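Local coordinates for protein lysin (Enterococcus phage IMEEF1, PDB 6IST) that probably degrades the cell wall of enterococci as a phage endolysin, using a calcium-binding CHAP peptidase domain, at residues T27-L32 and G47-L52; G75-W80 and G89-A94; V105-N110 and S120-I125; S9-L14 and V34-R39; G42-G47 and N214-N219. All blocks are in the same frame, centred on the assembly; numbering follows the deposited sequence.

How the contacts relate
Starting from the N terminus, contact 4 opens at 9-14 and closes at 34-39, pairing helix 4-13 with helix 29-41. Contact 1 opens inside that loop, at 27-32, and closes at 47-52, so the two cross. Contact 5 opens at 42-47, shares Gly47 with contact 1 and crosses it in turn, closing only at 214-219. Nested inside its long loop are contacts 2 and 3, in series: 75-80 with 89-94, then 105-110 with 120-125, both in the antiparallel sheet. Contacts 1, 2 and 3 meet around Cys29, His90 and Asp108, whereas contact 5 ties the CHAP part to the mixed sheet.

Contact 1 (T27-L32 and G47-L52); sequences TQCMDL and GNAIAL. With CA (calcium ion), chain E.
Met30 lays its thioether chain along the backbone of Gly47-Ala49 and ends against Leu52. Its CG sits 3.5 Å from Gly47 O, and CE lies 3.7 Å from Asn48 O. The methyl group and the leucine reach toward each other tip to tip, Met30 CE being 3.7 Å from Leu52 CD2. The path follows from two torsions: CG stands anti to the backbone N (chi1 -160°) and the chain then bends at chi2 (42°), which swings SD and CE along the loop. One residue earlier, Cys29 SG touches Ala49 CB more loosely, at 4.1 Å. Cys29 also packs on His90, consistent with the Cys-His pairing of CHAP peptidases.

On another side of the helix start, Asp31 OD2 binds the calcium ion at 2.5 Å. The same oxygen takes the N-H of Gln28 through its anti lone pair (Gln28 N to Asp31 OD2 2.9 Å), while OD1 is held by Ala21 N. Asp20, Asp22 and the carbonyls of Trp24 and Gly26 complete the site. The chemistry therefore divides: calcium and Gln28 N hold OD2 and Ala21 N holds OD1, so both oxygens of the carboxylate are fixed, whereas between the two segments no hydrogen bond forms, and 47-52 meets the helix start through van der Waals contacts of Met30 and Cys29 with loop carbonyls, Ala49 and Leu52.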
# COMPACT_ATOMS: atom_id res chain seq x y z
N THR C 27 2.62 -3.63 -27.83
CA THR C 27 2.72 -2.26 -27.30
C THR C 27 1.51 -1.44 -27.74
O THR C 27 1.53 -0.75 -28.70
CB THR C 27 4.07 -1.68 -27.73
OG1 THR C 27 4.12 -1.59 -29.16
CG2 THR C 27 5.23 -2.59 -27.18
N GLN C 28 0.37 -1.62 -27.05
CA GLN C 28 -0.84 -0.89 -27.32
C GLN C 28 -0.82 0.52 -26.72
O GLN C 28 0.10 0.85 -25.96
CB GLN C 28 -2.00 -1.67 -26.75
CG GLN C 28 -2.13 -3.06 -27.41
CD GLN C 28 -2.62 -3.00 -28.85
OE1 GLN C 28 -3.53 -2.21 -29.20
NE2 GLN C 28 -2.06 -3.83 -29.71
N CYS C 29 -1.84 1.30 -27.03
CA CYS C 29 -1.86 2.69 -26.51
C CYS C 29 -1.93 2.79 -25.00
O CYS C 29 -1.14 3.55 -24.36
CB CYS C 29 -2.90 3.49 -27.18
SG CYS C 29 -4.62 3.14 -26.68
N MET C 30 -2.79 1.97 -24.40
CA MET C 30 -2.91 2.01 -22.94
C MET C 30 -1.63 1.58 -22.21
O MET C 30 -1.36 2.03 -21.09
CB MET C 30 -4.16 1.19 -22.53
CG MET C 30 -4.81 1.44 -21.16
SD MET C 30 -5.02 3.10 -20.51
CE MET C 30 -6.17 2.78 -19.10
N ASP C 31 -0.84 0.66 -22.81
CA ASP C 31 0.42 0.27 -22.26
C ASP C 31 1.33 1.44 -21.92
O ASP C 31 1.99 1.39 -20.93
CB ASP C 31 1.17 -0.70 -23.17
CG ASP C 31 0.53 -2.08 -23.20
OD1 ASP C 31 0.48 -2.76 -22.15
OD2 ASP C 31 0.10 -2.49 -24.28
N LEU C 32 1.39 2.46 -22.78
CA LEU C 32 2.24 3.59 -22.50
C LEU C 32 1.76 4.38 -21.30
O LEU C 32 2.53 4.69 -20.38
CB LEU C 32 2.26 4.56 -23.70
CG LEU C 32 3.11 5.81 -23.49
CD1 LEU C 32 4.50 5.35 -23.13
CD2 LEU C 32 3.15 6.61 -24.77
N GLY C 47 -8.30 -1.09 -17.31
CA GLY C 47 -9.12 -1.21 -18.50
C GLY C 47 -8.48 -0.75 -19.78
O GLY C 47 -7.29 -0.63 -19.90
N ASN C 48 -9.31 -0.59 -20.78
CA ASN C 48 -8.89 -0.02 -22.07
C ASN C 48 -8.84 1.48 -21.90
O ASN C 48 -9.27 1.99 -20.89
CB ASN C 48 -9.92 -0.36 -23.13
CG ASN C 48 -9.87 -1.80 -23.51
OD1 ASN C 48 -8.82 -2.38 -23.46
ND2 ASN C 48 -11.00 -2.37 -23.94
N ALA C 49 -8.36 2.17 -22.92
CA ALA C 49 -8.29 3.61 -22.88
C ALA C 49 -9.57 4.31 -22.54
O ALA C 49 -9.58 5.29 -21.83
CB ALA C 49 -7.74 4.09 -24.23
N ILE C 50 -10.70 3.84 -23.07
CA ILE C 50 -11.95 4.46 -22.87
C ILE C 50 -12.39 4.47 -21.42
O ILE C 50 -13.15 5.33 -21.02
CB ILE C 50 -13.04 3.75 -23.73
CG1 ILE C 50 -14.36 4.54 -23.76
CG2 ILE C 50 -13.28 2.28 -23.31
CD1 ILE C 50 -14.15 5.90 -24.40
N ALA C 51 -11.94 3.49 -20.64
CA ALA C 51 -12.20 3.47 -19.20
C ALA C 51 -11.53 4.61 -18.47
O ALA C 51 -11.96 4.97 -17.37
CB ALA C 51 -11.77 2.18 -18.56
N LEU C 52 -10.50 5.25 -19.05
CA LEU C 52 -10.05 6.52 -18.42
C LEU C 52 -11.12 7.66 -18.27
O LEU C 52 -10.96 8.63 -17.51
CB LEU C 52 -8.85 7.04 -19.23
CG LEU C 52 -7.58 6.19 -19.20
CD1 LEU C 52 -6.60 6.64 -20.27
CD2 LEU C 52 -6.90 6.16 -17.82
CA CA E . 0.34 -4.96 -24.17

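Contact 2 (G75-W80 and G89-A94)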
# COMPACT_ATOMS: atom_id res chain seq x y z
N GLY C 75 2.20 17.05 -20.01
CA GLY C 75 2.23 15.99 -18.99
C GLY C 75 0.82 15.46 -18.69
O GLY C 75 0.67 14.53 -17.87
N ASP C 76 -0.15 15.97 -19.40
CA ASP C 76 -1.55 15.50 -19.34
C ASP C 76 -1.61 14.14 -20.01
O ASP C 76 -0.86 13.87 -20.96
CB ASP C 76 -2.48 16.41 -20.08
CG ASP C 76 -2.92 17.64 -19.27
OD1 ASP C 76 -2.66 17.69 -18.04
OD2 ASP C 76 -3.63 18.49 -19.89
N VAL C 77 -2.46 13.27 -19.48
CA VAL C 77 -2.80 11.99 -20.13
C VAL C 77 -4.01 12.32 -21.03
O VAL C 77 -5.03 12.78 -20.54
CB VAL C 77 -3.18 10.92 -19.10
CG1 VAL C 77 -3.74 9.69 -19.82
CG2 VAL C 77 -2.03 10.55 -18.18
N MET C 78 -3.91 12.10 -22.34
CA MET C 78 -4.92 12.40 -23.30
C MET C 78 -5.81 11.23 -23.43
O MET C 78 -5.38 10.06 -23.41
CB MET C 78 -4.25 12.61 -24.65
CG MET C 78 -3.28 13.72 -24.69
SD MET C 78 -3.88 15.34 -24.31
CE MET C 78 -5.46 15.33 -25.22
N ILE C 79 -7.05 11.54 -23.58
CA ILE C 79 -8.10 10.58 -23.77
C ILE C 79 -8.91 10.88 -25.02
O ILE C 79 -9.54 11.95 -25.13
CB ILE C 79 -9.03 10.60 -22.54
CG1 ILE C 79 -8.29 10.59 -21.19
CG2 ILE C 79 -10.01 9.42 -22.65
CD1 ILE C 79 -9.23 10.92 -20.06
N TRP C 80 -8.98 9.90 -25.93
CA TRP C 80 -9.87 9.93 -27.05
C TRP C 80 -11.01 9.04 -26.73
O TRP C 80 -10.77 7.84 -26.37
CB TRP C 80 -9.21 9.41 -28.25
CG TRP C 80 -8.24 10.29 -28.96
CD1 TRP C 80 -8.47 11.00 -30.14
CD2 TRP C 80 -6.87 10.57 -28.60
NE1 TRP C 80 -7.32 11.66 -30.51
CE2 TRP C 80 -6.35 11.45 -29.59
CE3 TRP C 80 -6.08 10.23 -27.55
CZ2 TRP C 80 -5.02 11.93 -29.51
CZ3 TRP C 80 -4.73 10.64 -27.50
CH2 TRP C 80 -4.25 11.51 -28.47
N GLY C 89 -11.31 3.53 -27.17
CA GLY C 89 -10.53 4.71 -26.86
C GLY C 89 -9.12 4.72 -27.43
O GLY C 89 -8.67 3.81 -28.10
N HIS C 90 -8.45 5.83 -27.17
CA HIS C 90 -7.02 5.92 -27.43
C HIS C 90 -6.47 6.79 -26.34
O HIS C 90 -7.19 7.57 -25.76
CB HIS C 90 -6.82 6.54 -28.82
CG HIS C 90 -5.39 6.68 -29.20
ND1 HIS C 90 -4.53 5.62 -29.32
CD2 HIS C 90 -4.67 7.79 -29.42
CE1 HIS C 90 -3.32 6.07 -29.61
NE2 HIS C 90 -3.39 7.39 -29.67
N THR C 91 -5.15 6.73 -26.12
CA THR C 91 -4.51 7.53 -25.10
C THR C 91 -3.08 7.73 -25.49
O THR C 91 -2.61 7.14 -26.41
CB THR C 91 -4.64 6.86 -23.73
OG1 THR C 91 -4.13 7.73 -22.71
CG2 THR C 91 -3.90 5.47 -23.66
N GLY C 92 -2.46 8.70 -24.83
CA GLY C 92 -1.02 8.95 -25.00
C GLY C 92 -0.72 10.13 -24.06
O GLY C 92 -1.56 10.55 -23.26
N ILE C 93 0.52 10.63 -24.07
CA ILE C 93 0.90 11.64 -23.12
C ILE C 93 1.23 12.94 -23.84
O ILE C 93 2.16 12.92 -24.68
CB ILE C 93 2.15 11.25 -22.31
CG1 ILE C 93 1.99 9.87 -21.57
CG2 ILE C 93 2.49 12.33 -21.28
CD1 ILE C 93 0.83 9.78 -20.61
N ALA C 94 0.66 14.04 -23.38
CA ALA C 94 0.88 15.42 -24.01
C ALA C 94 2.29 15.83 -23.61
O ALA C 94 2.66 15.73 -22.44
CB ALA C 94 -0.10 16.42 -23.52
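Strands 77-80 and 90-94 run antiparallel, their axes 4.7 Å apart at closest approach with N-to-C directions 153° apart. Trp80 and His90 form a hydrogen-bonded pair, with Trp80 N to His90 O at 2.9 Å and a longer return bond from His90 N to Trp80 O. Val77 and Ile93 form a non-hydrogen-bonded pair. Beyond it Ala94 N donates almost straight to Asp76 O at 2.9 Å. The carbonyl of Met78 accepts from a side chain: Thr91 OG1 donates to Met78 O at 2.7 Å. A chi1 of -174° sets Thr91 OG1 opposite the main-chain nitrogen, a position that brings it to that carbonyl, and the hydroxyl also bonds Thr33 OG1 on helix 29-41.

The two strands form a beta hairpin in the antiparallel sheet of a CHAP domain, a papain-like fold in which such a strand faces the helix that carries the cysteine. Trp80 and His90 leave the sheet on the same face, their side chains running alongside each other, and make a T-shaped pair: the histidine edge meets the indole face with planes 60° apart, and His90 CD2 is 3.4 Å from Trp80 CE3. Outside the hairpin, His90 NE2 bonds Asp108 OD2. Val77 and Ile93 share the face that carries Thr91, meeting at Val77 CG2 and Ile93 CD1, 3.8 Å apart. Met78 SD approaches Ala94 CB at 4.0 Å.

Contact 3 (V105-N110 and S120-I125)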
# COMPACT_ATOMS: atom_id res chain seq x y z
N VAL C 105 0.65 18.15 -29.40
CA VAL C 105 1.58 17.07 -29.54
C VAL C 105 1.53 16.10 -28.37
O VAL C 105 1.63 16.49 -27.25
CB VAL C 105 3.00 17.62 -29.71
CG1 VAL C 105 4.01 16.53 -29.77
CG2 VAL C 105 3.09 18.48 -30.98
N SER C 106 1.38 14.81 -28.65
CA SER C 106 1.47 13.77 -27.67
C SER C 106 2.36 12.59 -28.19
O SER C 106 2.55 12.41 -29.40
CB SER C 106 0.05 13.34 -27.18
OG SER C 106 -0.66 12.67 -28.22
N VAL C 107 2.93 11.79 -27.26
CA VAL C 107 3.65 10.58 -27.60
C VAL C 107 2.69 9.46 -27.30
O VAL C 107 2.09 9.43 -26.19
CB VAL C 107 4.88 10.44 -26.75
CG1 VAL C 107 5.44 9.06 -26.81
CG2 VAL C 107 5.87 11.45 -27.22
N ASP C 108 2.41 8.68 -28.31
CA ASP C 108 1.36 7.66 -28.26
C ASP C 108 1.95 6.39 -28.85
O ASP C 108 2.76 6.44 -29.79
CB ASP C 108 0.14 7.93 -29.15
CG ASP C 108 -0.51 9.33 -29.06
OD1 ASP C 108 -0.24 10.17 -28.19
OD2 ASP C 108 -1.49 9.47 -29.85
N GLN C 109 1.51 5.22 -28.35
CA GLN C 109 1.71 3.94 -29.04
C GLN C 109 0.54 3.56 -29.80
O GLN C 109 -0.59 3.92 -29.43
CB GLN C 109 2.04 2.82 -28.04
CG GLN C 109 3.36 3.04 -27.39
CD GLN C 109 3.81 1.98 -26.42
OE1 GLN C 109 5.01 1.91 -26.16
NE2 GLN C 109 2.90 1.21 -25.83
N ASN C 110 0.79 2.84 -30.89
CA ASN C 110 -0.28 2.27 -31.70
C ASN C 110 -1.14 3.26 -32.42
O ASN C 110 -2.35 3.02 -32.68
CB ASN C 110 -1.13 1.28 -30.90
CG ASN C 110 -1.63 0.14 -31.78
OD1 ASN C 110 -1.01 -0.22 -32.75
ND2 ASN C 110 -2.77 -0.39 -31.45
N SER C 120 2.28 -0.66 -31.72
CA SER C 120 3.40 -0.22 -32.54
C SER C 120 4.14 0.67 -31.62
O SER C 120 3.58 1.11 -30.64
CB SER C 120 2.84 0.59 -33.73
OG SER C 120 2.20 1.81 -33.41
N PRO C 121 5.35 1.02 -31.98
CA PRO C 121 6.18 1.84 -31.12
C PRO C 121 5.66 3.24 -30.83
O PRO C 121 4.86 3.80 -31.58
CB PRO C 121 7.52 1.95 -31.91
CG PRO C 121 7.45 0.98 -32.97
CD PRO C 121 6.03 0.65 -33.24
N ALA C 122 6.16 3.80 -29.75
CA ALA C 122 5.81 5.13 -29.33
C ALA C 122 6.31 6.10 -30.40
O ALA C 122 7.45 5.96 -30.93
CB ALA C 122 6.43 5.44 -28.01
N ALA C 123 5.47 7.07 -30.70
CA ALA C 123 5.84 8.12 -31.64
C ALA C 123 5.33 9.42 -31.15
O ALA C 123 4.29 9.51 -30.48
CB ALA C 123 5.28 7.80 -33.00
N ALA C 124 5.98 10.50 -31.55
CA ALA C 124 5.52 11.82 -31.23
C ALA C 124 4.63 12.29 -32.37
O ALA C 124 5.07 12.35 -33.49
CB ALA C 124 6.68 12.79 -30.97
N ILE C 125 3.36 12.53 -32.06
CA ILE C 125 2.30 12.81 -33.01
C ILE C 125 1.74 14.25 -32.86
O ILE C 125 1.33 14.66 -31.75
CB ILE C 125 1.09 11.89 -32.76
CG1 ILE C 125 1.50 10.41 -32.57
CG2 ILE C 125 0.09 12.07 -33.91
CD1 ILE C 125 2.21 9.88 -33.75
O HOH W 1 2.24 5.38 -32.50
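Main-chain pairing joins Val105-Asp108 to Ala123-Ile125 at one border of the six-stranded antiparallel sheet, strand 123-128 being its outermost member within the chain. The strand directions differ by 152°. Ser106 with Ile125 and Asp108 with Ala123 are hydrogen-bonded pairs; the shortest main-chain bond between the strands runs from Ile125 N to Ser106 O, 2.8 Å. Val107 with Ala124 is the non-hydrogen-bonded pair between them, and there Val107 CA comes within 3.1 Å of Ala123 O in a CA-H...O contact. Past the strands the pairing weakens: Asn110 N reaches Ser120 O at 3.3 Å from well above the carbonyl plane, and a water lies within bonding distance of both Asp108 O and Pro121 O.

Val107, with chi1 at 165°, splits its methyl groups: CG1, opposite the backbone N, rests 3.9 Å from Ala122 CB, and CG2, opposite the carbonyl carbon, lies against Ala124 CB. Gln109 CG also packs on Ala122 CB, and its amide reaches Gln28 O and Val19 N. The side chains of Ile125 and Asp108 cross at about a right angle, Ile125 CG1 lying 4.1 Å from Asp108 OD2. Ser106 OG donates to Asp108 OD1 at a short 2.5 Å, from the syn side but tilted 23° out of the carboxylate plane, while OD2 is bonded by His127 and His90; both oxygens are thus gripped. Cys29, His90 and Asp108 resemble a Cys-His-Asp catalytic triad, the acid standing where papain has an asparagine, consistent with a CHAP peptidase.

Contact 4 (S9-L14 and V34-R39); sequences SYVNGL and VDVMQR
Tyr10 spans the gap between helices 4-13 and 29-41, and the tight point is its hydroxyl: Tyr10 OH donates to Asp35 OD2 at 2.5 Å, a very short bond. With chi1 at 179°, the ring extends away from its own main-chain nitrogen and projects straight across to the other helix. Asp35 OD2 lies at the ring edge, in its plane, and the carboxylate is turned 38° from the ring. Packing is looser at the valines: Val11 CG2 meets Val36 CG2 at 3.9 Å, and Val36 CG2 also lies near the ring edge, 4.1 Å from Tyr10 CE2. Leu14, of the same segment, sits over one ring face.

Exposed Arg39 forms the solvent side. Its chain, extended from CG to NE, crosses the hydroxyl end of the ring, where Arg39 NE comes within 2.9 Å of Tyr10 OH. NH2 makes a salt bridge to the syn lone pair of Asp35 OD1 at 2.9 Å, the oxygen tilted from the guanidinium plane, steadying the carboxylate that receives the tyrosine. The short helix axes stay 11.3 Å apart, running 151° from each other, so side chains rather than close backbones bridge them.

Behind the pair, Val11 packs on Ile93 and Val107 of the antiparallel sheet, while Met37 touches Val77 of that sheet and Trp43 of strand 43-44.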
# COMPACT_ATOMS: atom_id res chain seq x y z
N SER C 9 11.04 13.87 -19.95
CA SER C 9 12.30 13.21 -20.36
C SER C 9 12.09 11.72 -20.66
O SER C 9 12.47 11.22 -21.68
CB SER C 9 13.34 13.42 -19.30
OG SER C 9 14.51 12.78 -19.73
N TYR C 10 11.43 11.04 -19.75
CA TYR C 10 11.17 9.62 -19.89
C TYR C 10 10.30 9.33 -21.13
O TYR C 10 10.66 8.49 -21.97
CB TYR C 10 10.50 9.07 -18.62
CG TYR C 10 10.18 7.62 -18.75
CD1 TYR C 10 11.17 6.65 -18.65
CD2 TYR C 10 8.90 7.22 -19.01
CE1 TYR C 10 10.88 5.29 -18.82
CE2 TYR C 10 8.58 5.86 -19.16
CZ TYR C 10 9.57 4.91 -19.08
OH TYR C 10 9.19 3.57 -19.26
N VAL C 11 9.20 10.04 -21.25
CA VAL C 11 8.30 9.88 -22.41
C VAL C 11 8.99 10.17 -23.75
O VAL C 11 8.94 9.33 -24.65
CB VAL C 11 7.02 10.69 -22.24
CG1 VAL C 11 6.14 10.60 -23.47
CG2 VAL C 11 6.26 10.08 -21.07
N ASN C 12 9.66 11.30 -23.85
CA ASN C 12 10.39 11.59 -25.07
C ASN C 12 11.49 10.52 -25.40
O ASN C 12 11.72 10.21 -26.57
CB ASN C 12 10.94 12.99 -25.04
CG ASN C 12 9.87 14.04 -25.31
OD1 ASN C 12 9.13 13.93 -26.30
ND2 ASN C 12 9.82 15.08 -24.48
N GLY C 13 12.11 9.98 -24.36
CA GLY C 13 13.07 8.86 -24.43
C GLY C 13 12.47 7.58 -24.96
O GLY C 13 13.16 6.74 -25.48
N LEU C 14 11.17 7.39 -24.81
CA LEU C 14 10.58 6.19 -25.35
C LEU C 14 10.33 6.24 -26.82
O LEU C 14 9.95 5.23 -27.40
CB LEU C 14 9.23 5.95 -24.73
CG LEU C 14 9.31 5.57 -23.27
CD1 LEU C 14 7.88 5.50 -22.73
CD2 LEU C 14 10.07 4.25 -23.10
N VAL C 34 -0.21 3.41 -18.98
CA VAL C 34 -0.10 2.63 -17.74
C VAL C 34 1.36 2.57 -17.24
O VAL C 34 1.60 2.76 -16.08
CB VAL C 34 -0.62 1.19 -17.89
CG1 VAL C 34 -0.17 0.32 -16.73
CG2 VAL C 34 -2.12 1.25 -18.09
N ASP C 35 2.31 2.47 -18.16
CA ASP C 35 3.69 2.40 -17.76
C ASP C 35 4.05 3.68 -17.06
O ASP C 35 4.72 3.70 -16.01
CB ASP C 35 4.55 2.16 -18.97
CG ASP C 35 6.06 2.07 -18.63
OD1 ASP C 35 6.50 1.15 -17.91
OD2 ASP C 35 6.80 2.97 -19.09
N VAL C 36 3.83 4.79 -17.74
CA VAL C 36 4.17 6.08 -17.15
C VAL C 36 3.48 6.37 -15.83
O VAL C 36 4.11 6.82 -14.84
CB VAL C 36 3.92 7.20 -18.14
CG1 VAL C 36 4.24 8.55 -17.52
CG2 VAL C 36 4.67 6.94 -19.41
N MET C 37 2.18 6.13 -15.74
CA MET C 37 1.51 6.38 -14.53
C MET C 37 2.04 5.44 -13.39
O MET C 37 2.18 5.91 -12.24
CB MET C 37 0.00 6.21 -14.70
CG MET C 37 -0.81 7.36 -15.37
SD MET C 37 -0.53 9.03 -14.81
CE MET C 37 0.76 9.56 -15.98
N GLN C 38 2.28 4.17 -13.66
CA GLN C 38 2.82 3.25 -12.65
C GLN C 38 4.22 3.68 -12.16
O GLN C 38 4.44 3.81 -11.01
CB GLN C 38 2.92 1.85 -13.18
CG GLN C 38 1.64 1.10 -13.24
CD GLN C 38 1.89 -0.40 -13.52
OE1 GLN C 38 1.37 -1.27 -12.83
NE2 GLN C 38 2.74 -0.68 -14.51
N ARG C 39 5.13 4.00 -13.07
CA ARG C 39 6.50 4.37 -12.66
C ARG C 39 6.54 5.66 -11.89
O ARG C 39 7.34 5.80 -10.97
CB ARG C 39 7.35 4.67 -13.87
CG ARG C 39 7.89 3.49 -14.51
CD ARG C 39 8.81 3.92 -15.67
NE ARG C 39 8.76 2.75 -16.50
CZ ARG C 39 9.44 1.63 -16.28
NH1 ARG C 39 10.37 1.54 -15.31
NH2 ARG C 39 9.24 0.63 -17.10

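Contact 5 (G42-G47 and N214-N219); sequences GWRPYG and NVTTYN
Arg44 and Tyr46 reach across to 214-219 with their polar ends. Arg44 NH1 donates to Thr217 O at 2.9 Å, the acceptor lying only 7° out of the guanidinium plane, while Thr216 CG2 rests over one face of that group, 3.5 Å from NH1. Tyr46 OH donates to Asn219 OD1 at 2.8 Å, in the plane of the amide carbonyl, with ring and amide turned 72° apart. Tyr46 CD1 also packs on Thr217 CG2 at 3.5 Å.

Parallel strand bonds set this register: Val215 N to Gly42 O and Arg44 N to Val215 O, each 3.0 Å. Bending at chi3 (88°) turns the arginine head along strand 215-219. One water accepts from Arg44 NE and Thr217 N and donates to Arg44 O, and another links Arg44 O with Thr217 OG1 (2.6 Å from the water oxygen). Trp43 CD1 lies near Val215 CG1, and Pro45 CG sits over the indole face.

Strand 43-44 follows helix 29-41 and borders the mixed sheet, beside strand 215-219 and then 169-174; helix 223-231 packs on Tyr218, whose hydroxyl also bonds side chains of another protein chain.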
# COMPACT_ATOMS: atom_id res chain seq x y z
N GLY C 42 2.72 5.63 -9.15
CA GLY C 42 2.33 4.41 -8.43
C GLY C 42 0.85 4.10 -8.70
O GLY C 42 0.23 3.37 -7.92
N TRP C 43 0.31 4.60 -9.80
CA TRP C 43 -1.11 4.39 -10.18
C TRP C 43 -1.12 3.43 -11.38
O TRP C 43 -0.49 3.75 -12.41
CB TRP C 43 -1.75 5.68 -10.56
CG TRP C 43 -3.18 5.52 -11.13
CD1 TRP C 43 -4.14 4.67 -10.68
CD2 TRP C 43 -3.77 6.26 -12.16
NE1 TRP C 43 -5.27 4.81 -11.39
CE2 TRP C 43 -5.09 5.84 -12.28
CE3 TRP C 43 -3.34 7.31 -12.97
CZ2 TRP C 43 -5.93 6.35 -13.22
CZ3 TRP C 43 -4.18 7.80 -13.91
CH2 TRP C 43 -5.47 7.34 -14.03
N ARG C 44 -1.85 2.31 -11.30
CA ARG C 44 -2.11 1.45 -12.50
C ARG C 44 -3.56 1.68 -12.98
O ARG C 44 -4.52 1.16 -12.40
CB ARG C 44 -1.85 -0.04 -12.20
CG ARG C 44 -2.12 -0.94 -13.37
CD ARG C 44 -1.73 -2.43 -13.10
NE ARG C 44 -2.92 -3.09 -12.50
CZ ARG C 44 -3.07 -4.39 -12.19
NH1 ARG C 44 -4.23 -4.83 -11.68
NH2 ARG C 44 -2.10 -5.27 -12.45
N PRO C 45 -3.75 2.50 -14.04
CA PRO C 45 -5.07 2.67 -14.57
C PRO C 45 -5.61 1.35 -15.02
O PRO C 45 -4.88 0.52 -15.48
CB PRO C 45 -4.85 3.61 -15.81
CG PRO C 45 -3.54 4.28 -15.53
CD PRO C 45 -2.72 3.25 -14.80
N TYR C 46 -6.91 1.24 -14.97
CA TYR C 46 -7.60 0.01 -15.25
C TYR C 46 -8.24 0.04 -16.64
O TYR C 46 -8.62 1.08 -17.15
CB TYR C 46 -8.65 -0.17 -14.17
CG TYR C 46 -9.50 -1.33 -14.41
CD1 TYR C 46 -9.05 -2.62 -14.08
CD2 TYR C 46 -10.76 -1.18 -15.00
CE1 TYR C 46 -9.86 -3.73 -14.31
CE2 TYR C 46 -11.55 -2.29 -15.26
CZ TYR C 46 -11.10 -3.55 -14.89
OH TYR C 46 -11.89 -4.63 -15.12
N GLY C 47 -8.30 -1.09 -17.31
CA GLY C 47 -9.12 -1.21 -18.50
C GLY C 47 -8.48 -0.75 -19.78
O GLY C 47 -7.29 -0.63 -19.90
N ASN C 214 0.24 3.99 -3.57
CA ASN C 214 -0.10 3.13 -4.72
C ASN C 214 -1.59 2.94 -4.85
O ASN C 214 -2.26 2.59 -3.88
CB ASN C 214 0.47 1.70 -4.56
CG ASN C 214 0.15 0.76 -5.76
OD1 ASN C 214 -0.98 0.18 -5.90
ND2 ASN C 214 1.16 0.55 -6.59
N VAL C 215 -2.06 2.97 -6.06
CA VAL C 215 -3.47 2.67 -6.37
C VAL C 215 -3.55 1.72 -7.52
O VAL C 215 -3.07 2.01 -8.62
CB VAL C 215 -4.23 3.95 -6.71
CG1 VAL C 215 -5.63 3.64 -7.19
CG2 VAL C 215 -4.33 4.84 -5.49
N THR C 216 -4.13 0.56 -7.28
CA THR C 216 -4.28 -0.44 -8.29
C THR C 216 -5.76 -0.89 -8.19
O THR C 216 -6.31 -0.90 -7.10
CB THR C 216 -3.33 -1.63 -7.98
OG1 THR C 216 -1.96 -1.18 -7.93
CG2 THR C 216 -3.40 -2.72 -8.99
N THR C 217 -6.27 -1.38 -9.29
CA THR C 217 -7.61 -2.00 -9.34
C THR C 217 -7.46 -3.50 -9.51
O THR C 217 -6.74 -3.99 -10.42
CB THR C 217 -8.37 -1.46 -10.53
OG1 THR C 217 -8.52 -0.05 -10.39
CG2 THR C 217 -9.76 -2.02 -10.66
N TYR C 218 -8.21 -4.27 -8.70
CA TYR C 218 -8.22 -5.73 -8.83
C TYR C 218 -9.58 -6.20 -9.27
O TYR C 218 -10.60 -5.71 -8.76
CB TYR C 218 -7.95 -6.35 -7.43
CG TYR C 218 -6.60 -5.98 -6.89
CD1 TYR C 218 -6.42 -4.74 -6.32
CD2 TYR C 218 -5.52 -6.82 -7.04
CE1 TYR C 218 -5.16 -4.37 -5.80
CE2 TYR C 218 -4.27 -6.48 -6.54
CZ TYR C 218 -4.08 -5.26 -5.94
OH TYR C 218 -2.80 -4.94 -5.47
N ASN C 219 -9.63 -7.12 -10.23
CA ASN C 219 -10.93 -7.75 -10.55
C ASN C 219 -11.31 -8.65 -9.40
O ASN C 219 -10.47 -9.16 -8.71
CB ASN C 219 -10.87 -8.59 -11.84
CG ASN C 219 -10.63 -7.74 -13.06
OD1 ASN C 219 -11.35 -6.76 -13.31
ND2 ASN C 219 -9.58 -8.08 -13.81
O HOH W 2 -5.30 -1.25 -11.99
O HOH W 3 -6.58 1.67 -10.60